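Long-range contacts in glucokinase (Enterococcus faecalis, PDB 2QM1), which probably transfers a phosphate from ATP to glucose: residues K6-I11 with G314-A319; I18-L23 with P48-S53; I71-P76 with I110-D115. All blocks are in the same frame, centred on the assembly; numbering follows the deposited sequence.

Interaction 1: residues K6-I11 with G314-A319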
loop_
_atom_site.group_PDB
_atom_site.type_symbol
_atom_site.label_atom_id
_atom_site.label_comp_id
_atom_site.label_asym_id
_atom_site.label_seq_id
_atom_site.Cartn_x
_atom_site.Cartn_y
_atom_site.Cartn_z
ATOM N N LYS B 6 8.953 2.392 -35.176
ATOM C CA LYS B 6 9.200 1.574 -33.985
ATOM C C LYS B 6 7.909 1.016 -33.474
ATOM O O LYS B 6 6.892 1.730 -33.449
ATOM C CB LYS B 6 9.785 2.396 -32.847
ATOM C CG LYS B 6 11.080 3.210 -33.112
ATOM C CD LYS B 6 12.060 2.544 -34.005
ATOM C CE LYS B 6 12.783 1.375 -33.381
ATOM N NZ LYS B 6 14.094 1.185 -34.152
ATOM N N LYS B 7 7.985 -0.227 -33.022
ATOM C CA LYS B 7 6.860 -1.016 -32.523
ATOM C C LYS B 7 7.236 -1.728 -31.216
ATOM O O LYS B 7 8.417 -1.998 -30.941
ATOM C CB LYS B 7 6.415 -2.045 -33.565
ATOM C CG LYS B 7 5.972 -1.445 -34.958
ATOM C CD LYS B 7 5.747 -2.568 -35.976
ATOM C CE LYS B 7 5.320 -2.051 -37.396
ATOM N NZ LYS B 7 6.401 -1.196 -37.984
ATOM N N ILE B 8 6.221 -1.966 -30.392
ATOM C CA ILE B 8 6.387 -2.763 -29.172
ATOM C C ILE B 8 5.297 -3.846 -29.259
ATOM O O ILE B 8 4.262 -3.653 -29.919
ATOM C CB ILE B 8 6.284 -1.890 -27.875
ATOM C CG1 ILE B 8 4.944 -1.159 -27.859
ATOM C CG2 ILE B 8 7.412 -0.849 -27.825
ATOM C CD1 ILE B 8 4.879 -0.082 -26.870
ATOM N N ILE B 9 5.599 -5.004 -28.680
ATOM C CA ILE B 9 4.668 -6.121 -28.625
ATOM C C ILE B 9 4.195 -6.293 -27.173
ATOM O O ILE B 9 5.005 -6.313 -26.237
ATOM C CB ILE B 9 5.331 -7.436 -29.148
ATOM C CG1 ILE B 9 5.652 -7.327 -30.643
ATOM C CG2 ILE B 9 4.385 -8.681 -28.855
ATOM C CD1 ILE B 9 6.668 -8.363 -31.191
ATOM N N GLY B 10 2.887 -6.424 -26.988
ATOM C CA GLY B 10 2.358 -6.820 -25.660
ATOM C C GLY B 10 1.719 -8.201 -25.697
ATOM O O GLY B 10 1.086 -8.560 -26.670
ATOM N N ILE B 11 1.914 -8.976 -24.637
ATOM C CA ILE B 11 1.335 -10.313 -24.520
ATOM C C ILE B 11 0.505 -10.323 -23.254
ATOM O O ILE B 11 0.983 -9.930 -22.177
ATOM C CB ILE B 11 2.399 -11.422 -24.449
ATOM C CG1 ILE B 11 3.274 -11.381 -25.719
ATOM C CG2 ILE B 11 1.712 -12.821 -24.207
ATOM C CD1 ILE B 11 4.794 -11.871 -25.557
ATOM N N GLY B 314 -0.755 -2.357 -21.256
ATOM C CA GLY B 314 0.170 -2.287 -20.131
ATOM C C GLY B 314 1.408 -3.123 -20.341
ATOM O O GLY B 314 2.506 -2.683 -19.993
ATOM N N ALA B 315 1.220 -4.354 -20.870
ATOM C CA ALA B 315 2.343 -5.260 -21.135
ATOM C C ALA B 315 3.312 -4.625 -22.095
ATOM O O ALA B 315 4.512 -4.578 -21.847
ATOM C CB ALA B 315 1.872 -6.558 -21.680
ATOM N N ALA B 316 2.765 -4.143 -23.208
ATOM C CA ALA B 316 3.510 -3.359 -24.139
ATOM C C ALA B 316 4.346 -2.260 -23.473
ATOM O O ALA B 316 5.505 -2.093 -23.849
ATOM C CB ALA B 316 2.594 -2.767 -25.194
ATOM N N SER B 317 3.763 -1.501 -22.527
ATOM C CA SER B 317 4.502 -0.396 -21.860
ATOM C C SER B 317 5.804 -0.831 -21.149
ATOM O O SER B 317 6.742 -0.066 -21.054
ATOM C CB SER B 317 3.619 0.367 -20.860
ATOM O OG SER B 317 3.356 -0.459 -19.751
ATOM N N LEU B 318 5.849 -2.044 -20.638
ATOM C CA LEU B 318 7.085 -2.558 -20.061
ATOM C C LEU B 318 8.193 -2.568 -21.109
ATOM O O LEU B 318 9.346 -2.519 -20.774
ATOM C CB LEU B 318 6.879 -4.001 -19.603
ATOM C CG LEU B 318 5.958 -4.412 -18.462
ATOM C CD1 LEU B 318 5.815 -5.967 -18.435
ATOM C CD2 LEU B 318 6.559 -3.869 -17.165
ATOM N N ALA B 319 7.846 -2.664 -22.384
ATOM C CA ALA B 319 8.877 -2.727 -23.417
ATOM C C ALA B 319 9.608 -1.389 -23.579
ATOM O O ALA B 319 10.734 -1.347 -24.092
ATOM C CB ALA B 319 8.291 -3.158 -24.695
#
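Strand 7-11, through Ile8 and Gly10, packs against the alanine-rich side of helix 314-318, a buried apolar contact between the last helix of the fold and the N-terminal mixed sheet, of which strand 7-13 is the middle strand. The two axes approach to 6.1 Å and cross at 130°, a very close fit made possible by the small residues on each side. No hydrogen bond crosses the contact. Where the elements meet, Gly10 has no side chain to hold the helix off, and its CA lies 3.7 Å from Ala316 N. One step further along the strand, the Ala315 methyl carbon CB rests 3.5 Å from the carbonyl oxygen Ile11 O, so here the helix settles directly on strand backbone.

Ile8 fills the ground on the other side of Gly10. Its CG1 sits between its own backbone N and carbonyl carbon (chi1 57°), and this branch, with CD1 beyond it, runs alongside Ala316; CG1 is 3.9 Å from Ala316 CB. The second branch, CG2, meets Ala319 CB at 4.0 Å, so Ile8 touches two alanines three residues apart. Ile9 and Ile11 point to the opposite face, where Ile11 packs on Ile71 and Phe20. A C-terminal helix laid across the first strand of a mixed sheet, in strand order 3-2-1-4-5, fits the ribonuclease H-like domain of the actin-like ATPase superfamily.

Interaction 2: residues I18-L23 with P48-S53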
loop_
_atom_site.group_PDB
_atom_site.type_symbol
_atom_site.label_atom_id
_atom_site.label_comp_id
_atom_site.label_asym_id
_atom_site.label_seq_id
_atom_site.Cartn_x
_atom_site.Cartn_y
_atom_site.Cartn_z
ATOM N N ILE B 18 -4.350 -16.548 -24.943
ATOM C CA ILE B 18 -3.153 -15.703 -24.906
ATOM C C ILE B 18 -3.407 -14.678 -26.004
ATOM O O ILE B 18 -3.646 -15.055 -27.166
ATOM C CB ILE B 18 -1.817 -16.492 -25.218
ATOM C CG1 ILE B 18 -1.708 -17.781 -24.369
ATOM C CG2 ILE B 18 -0.578 -15.540 -25.044
ATOM C CD1 ILE B 18 -0.488 -18.688 -24.737
ATOM N N LYS B 19 -3.404 -13.404 -25.625
ATOM C CA LYS B 19 -3.671 -12.329 -26.563
ATOM C C LYS B 19 -2.382 -11.557 -26.822
ATOM O O LYS B 19 -1.616 -11.365 -25.904
ATOM C CB LYS B 19 -4.665 -11.375 -25.967
ATOM C CG LYS B 19 -5.957 -12.007 -25.596
ATOM C CD LYS B 19 -7.020 -10.955 -25.664
ATOM C CE LYS B 19 -8.042 -11.145 -24.615
ATOM N NZ LYS B 19 -7.374 -10.754 -23.339
ATOM N N PHE B 20 -2.197 -11.101 -28.062
ATOM C CA PHE B 20 -1.010 -10.348 -28.485
ATOM C C PHE B 20 -1.467 -9.051 -29.113
ATOM O O PHE B 20 -2.591 -8.974 -29.675
ATOM C CB PHE B 20 -0.241 -11.124 -29.536
ATOM C CG PHE B 20 0.103 -12.521 -29.143
ATOM C CD1 PHE B 20 1.378 -12.834 -28.711
ATOM C CD2 PHE B 20 -0.833 -13.545 -29.247
ATOM C CE1 PHE B 20 1.707 -14.142 -28.351
ATOM C CE2 PHE B 20 -0.510 -14.858 -28.867
ATOM C CZ PHE B 20 0.764 -15.157 -28.442
ATOM N N ALA B 21 -0.629 -8.023 -28.998
ATOM C CA ALA B 21 -0.817 -6.845 -29.838
ATOM C C ALA B 21 0.515 -6.279 -30.195
ATOM O O ALA B 21 1.472 -6.461 -29.454
ATOM C CB ALA B 21 -1.637 -5.778 -29.154
ATOM N N ILE B 22 0.508 -5.549 -31.308
ATOM C CA ILE B 22 1.596 -4.732 -31.759
ATOM C C ILE B 22 1.119 -3.298 -31.724
ATOM O O ILE B 22 0.048 -2.954 -32.237
ATOM C CB ILE B 22 2.054 -5.116 -33.162
ATOM C CG1 ILE B 22 2.751 -6.488 -33.133
ATOM C CG2 ILE B 22 3.001 -4.074 -33.693
ATOM C CD1 ILE B 22 2.823 -7.115 -34.470
ATOM N N LEU B 23 1.933 -2.459 -31.102
ATOM C CA LEU B 23 1.496 -1.121 -30.821
ATOM C C LEU B 23 2.567 -0.155 -31.228
ATOM O O LEU B 23 3.735 -0.540 -31.313
ATOM C CB LEU B 23 1.243 -0.999 -29.308
ATOM C CG LEU B 23 0.084 -1.760 -28.650
ATOM C CD1 LEU B 23 0.507 -3.112 -28.112
ATOM C CD2 LEU B 23 -0.519 -0.962 -27.488
ATOM N N PRO B 48 6.642 -22.073 -25.603
ATOM C CA PRO B 48 6.890 -22.313 -27.042
ATOM C C PRO B 48 5.746 -21.826 -27.974
ATOM O O PRO B 48 6.010 -21.401 -29.097
ATOM C CB PRO B 48 7.020 -23.831 -27.111
ATOM C CG PRO B 48 7.523 -24.213 -25.677
ATOM C CD PRO B 48 6.712 -23.324 -24.825
ATOM N N SER B 49 4.493 -21.939 -27.533
ATOM C CA SER B 49 3.389 -21.469 -28.359
ATOM C C SER B 49 3.439 -19.932 -28.569
ATOM O O SER B 49 3.048 -19.427 -29.626
ATOM C CB SER B 49 2.041 -21.913 -27.796
ATOM O OG SER B 49 1.730 -21.174 -26.658
ATOM N N ILE B 50 3.957 -19.213 -27.574
ATOM C CA ILE B 50 4.023 -17.760 -27.620
ATOM C C ILE B 50 5.138 -17.397 -28.581
ATOM O O ILE B 50 4.963 -16.527 -29.433
ATOM C CB ILE B 50 4.272 -17.183 -26.193
ATOM C CG1 ILE B 50 3.042 -17.446 -25.269
ATOM C CG2 ILE B 50 4.686 -15.729 -26.246
ATOM C CD1 ILE B 50 3.253 -16.936 -23.745
ATOM N N ILE B 51 6.280 -18.077 -28.436
ATOM C CA ILE B 51 7.417 -17.886 -29.339
ATOM C C ILE B 51 7.016 -18.140 -30.793
ATOM O O ILE B 51 7.275 -17.309 -31.690
ATOM C CB ILE B 51 8.552 -18.831 -28.940
ATOM C CG1 ILE B 51 9.145 -18.404 -27.562
ATOM C CG2 ILE B 51 9.579 -18.953 -30.102
ATOM C CD1 ILE B 51 10.138 -19.442 -26.962
ATOM N N GLU B 52 6.390 -19.302 -31.025
ATOM C CA GLU B 52 5.846 -19.652 -32.331
ATOM C C GLU B 52 4.848 -18.662 -32.905
ATOM O O GLU B 52 4.910 -18.389 -34.088
ATOM C CB GLU B 52 5.228 -21.047 -32.331
ATOM C CG GLU B 52 4.674 -21.500 -33.664
ATOM C CD GLU B 52 5.642 -21.313 -34.849
ATOM O OE1 GLU B 52 5.145 -21.026 -35.954
ATOM O OE2 GLU B 52 6.878 -21.455 -34.689
ATOM N N SER B 53 3.909 -18.179 -32.086
ATOM C CA SER B 53 2.887 -17.264 -32.583
ATOM C C SER B 53 3.528 -15.925 -33.038
ATOM O O SER B 53 3.135 -15.349 -34.042
ATOM C CB SER B 53 1.827 -17.037 -31.506
ATOM O OG SER B 53 0.856 -16.084 -31.914
#
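Ile50 stands between Ile18 and Phe20, giving one branch to each. With CG1 beside the backbone N (chi1 -67°), CG2 is left anti to it and comes to the edge of the Phe20 ring, near the ring plane, 4.0 Å from Phe20 CE1. CG1, the other branch, meets Ile18 CD1 at 3.8 Å, the two isoleucines crossing at about a right angle. A beta-branched residue such as Ile18 is readily accepted in a strand, while the two branches of Ile50 let one helix residue reach two neighbours at once.

Ser53 approaches the ring differently. Its hydroxyl oxygen OG lies over one face of Phe20, 3.5 Å above the plane and shifted toward the rim, with Ser53 CB 3.7 Å from Phe20 CZ. Serine is small enough to let the ring lie close to the helix, and its polar end is satisfied by Trp33 NE1, which hydrogen-bonds to OG. Trp33 also stacks on the Phe20 ring, so one residue of the next strand steadies both partners. Ser49 OG touches Ile18 CD1 while hydrogen-bonding to Ile46 O, back in the helix.

Such interlocking side chains hold the axes of strand 18-23 and helix 48-53 apart by 10.6 Å, inclined at 31°. Ala21 and Leu23 face the other way, toward helix 310-318. With helix 46-60 covering the face of Ile18 and Phe20 and helix 310-318 the opposite one, the sheet becomes the middle layer of an alpha/beta/alpha sandwich.

Interaction 3: residues I71-P76 with I110-D115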
loop_
_atom_site.group_PDB
_atom_site.type_symbol
_atom_site.label_atom_id
_atom_site.label_comp_id
_atom_site.label_asym_id
_atom_site.label_seq_id
_atom_site.Cartn_x
_atom_site.Cartn_y
_atom_site.Cartn_z
ATOM N N ILE B 71 9.426 -6.514 -26.166
ATOM C CA ILE B 71 8.187 -7.306 -25.865
ATOM C C ILE B 71 7.916 -7.197 -24.377
ATOM O O ILE B 71 8.812 -7.459 -23.551
ATOM C CB ILE B 71 8.398 -8.822 -26.198
ATOM C CG1 ILE B 71 8.619 -9.034 -27.683
ATOM C CG2 ILE B 71 7.198 -9.687 -25.825
ATOM C CD1 ILE B 71 9.448 -10.297 -27.991
ATOM N N GLY B 72 6.693 -6.847 -24.022
ATOM C CA GLY B 72 6.243 -6.946 -22.644
ATOM C C GLY B 72 5.169 -8.024 -22.480
ATOM O O GLY B 72 4.328 -8.211 -23.347
HETATM N N MSE B 73 5.203 -8.735 -21.363
HETATM C CA MSE B 73 4.198 -9.799 -21.109
HETATM C C MSE B 73 3.581 -9.738 -19.704
HETATM O O MSE B 73 4.287 -9.547 -18.751
HETATM C CB MSE B 73 4.831 -11.190 -21.361
HETATM C CG MSE B 73 3.868 -12.378 -21.128
HETATM SE SE MSE B 73 4.826 -13.992 -21.622
HETATM C CE MSE B 73 4.152 -15.155 -20.211
ATOM N N GLY B 74 2.266 -9.892 -19.599
ATOM C CA GLY B 74 1.612 -10.138 -18.355
ATOM C C GLY B 74 1.276 -11.624 -18.209
ATOM O O GLY B 74 0.889 -12.265 -19.170
ATOM N N THR B 75 1.455 -12.159 -17.001
ATOM C CA THR B 75 1.266 -13.577 -16.732
ATOM C C THR B 75 0.569 -13.749 -15.387
ATOM O O THR B 75 0.809 -12.969 -14.451
ATOM C CB THR B 75 2.615 -14.335 -16.660
ATOM O OG1 THR B 75 2.387 -15.720 -16.299
ATOM C CG2 THR B 75 3.510 -13.700 -15.626
ATOM N N PRO B 76 -0.252 -14.793 -15.270
ATOM C CA PRO B 76 -0.756 -15.200 -13.966
ATOM C C PRO B 76 0.436 -15.576 -13.084
ATOM O O PRO B 76 1.498 -15.944 -13.608
ATOM C CB PRO B 76 -1.579 -16.449 -14.283
ATOM C CG PRO B 76 -1.914 -16.323 -15.714
ATOM C CD PRO B 76 -0.718 -15.699 -16.330
ATOM N N ILE B 110 14.841 -10.366 -29.254
ATOM C CA ILE B 110 14.368 -9.019 -28.989
ATOM C C ILE B 110 14.075 -8.886 -27.488
ATOM O O ILE B 110 13.532 -9.806 -26.879
ATOM C CB ILE B 110 13.171 -8.618 -29.906
ATOM C CG1 ILE B 110 11.894 -8.375 -29.126
ATOM C CG2 ILE B 110 12.977 -9.573 -31.069
ATOM C CD1 ILE B 110 11.595 -6.964 -29.050
ATOM N N PRO B 111 14.437 -7.736 -26.891
ATOM C CA PRO B 111 14.402 -7.594 -25.422
ATOM C C PRO B 111 12.996 -7.833 -24.844
ATOM O O PRO B 111 11.995 -7.455 -25.462
ATOM C CB PRO B 111 14.906 -6.155 -25.170
ATOM C CG PRO B 111 14.700 -5.468 -26.429
ATOM C CD PRO B 111 14.841 -6.479 -27.544
ATOM N N PHE B 112 12.947 -8.461 -23.671
ATOM C CA PHE B 112 11.714 -8.994 -23.086
ATOM C C PHE B 112 11.588 -8.572 -21.625
ATOM O O PHE B 112 12.580 -8.590 -20.899
ATOM C CB PHE B 112 11.720 -10.546 -23.221
ATOM C CG PHE B 112 10.534 -11.212 -22.609
ATOM C CD1 PHE B 112 10.584 -11.671 -21.308
ATOM C CD2 PHE B 112 9.341 -11.300 -23.310
ATOM C CE1 PHE B 112 9.488 -12.270 -20.739
ATOM C CE2 PHE B 112 8.234 -11.918 -22.746
ATOM C CZ PHE B 112 8.319 -12.401 -21.457
ATOM N N ALA B 113 10.368 -8.213 -21.196
ATOM C CA ALA B 113 10.094 -7.924 -19.820
ATOM C C ALA B 113 8.757 -8.561 -19.470
ATOM O O ALA B 113 7.899 -8.737 -20.326
ATOM C CB ALA B 113 10.051 -6.406 -19.561
ATOM N N LEU B 114 8.582 -8.970 -18.227
ATOM C CA LEU B 114 7.282 -9.519 -17.892
ATOM C C LEU B 114 6.868 -9.086 -16.523
ATOM O O LEU B 114 7.684 -8.684 -15.692
ATOM C CB LEU B 114 7.253 -11.062 -18.016
ATOM C CG LEU B 114 7.777 -11.913 -16.850
ATOM C CD1 LEU B 114 7.781 -13.363 -17.233
ATOM C CD2 LEU B 114 9.155 -11.474 -16.368
ATOM N N ASP B 115 5.574 -9.194 -16.287
ATOM C CA ASP B 115 5.022 -8.790 -15.001
ATOM C C ASP B 115 3.746 -9.560 -14.724
ATOM O O ASP B 115 3.291 -10.314 -15.551
ATOM C CB ASP B 115 4.875 -7.246 -14.848
ATOM C CG ASP B 115 5.067 -6.767 -13.381
ATOM O OD1 ASP B 115 4.534 -7.409 -12.401
ATOM O OD2 ASP B 115 5.796 -5.761 -13.216
#
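Five backbone hydrogen bonds join strand 71-75 to the segment ending in Asp115. Ile71 N donates to Pro111 O at 2.8 Å, and Ile71 O receives Ala113 N at 2.9 Å. Ile71 thus brackets Phe112, and Met73 brackets Leu114 in the same way, its N bonding to Ala113 O and its O taking Asp115 N. Thr75 N to Asp115 O, 3.0 Å, closes the ladder. Gly72 and Gly74 direct their backbone bonds to strand 7-13 on the far side; lacking side chains on the face of Ala113 and Asp115, they let the Ala315 methyl come against Gly72 O.

The carboxylate of Asp115 is held by His158 at OD2 and by Asn119 at OD1. Asn119 belongs to the magnesium site, consistent with a second-shell role for Asp115, whose side chain is about 6 Å from the bound magnesium ion.

These parallel neighbours are the two strands of a beta-alpha-beta crossover whose connection includes helix 100-108. Ile71, Met73 and Phe112 supply the apolar face that this helix covers. There Phe112 has CG anti to its N (chi1 178°), and the flat ring spans two residues of the other strand. Ile71 CG2 meets the ring at its edge, 3.7 Å from Phe112 CD2, while Met73 CB lies 3.7 Å from Phe112 CZ. Residue 73 is a selenomethionine, and its selenium SE sits in the ring plane at the edge, 5.1 Å from the Phe112 centroid, a Met-aromatic contact.

From the N terminus, strand 7-13 is followed at once by strand 17-24, and interaction 2 closes the first, short loop when helix 46-60 packs back on that second strand. The chain then enters strand 68-75, and interaction 3 closes the next loop when strand 112-116 lines up beside it; the two loops follow in series. Interaction 1 encloses both, because residues 314-319 return to the first strand after some three hundred residues. All three reach one sheet: Gly10 N bonds to Ala21 O on one side, and Ile9 O to Gly72 N on the other. Ile50 CD1 also touches Met73 SE, joining interactions 2 and 3 on the sheet face turned away from helix 310-318.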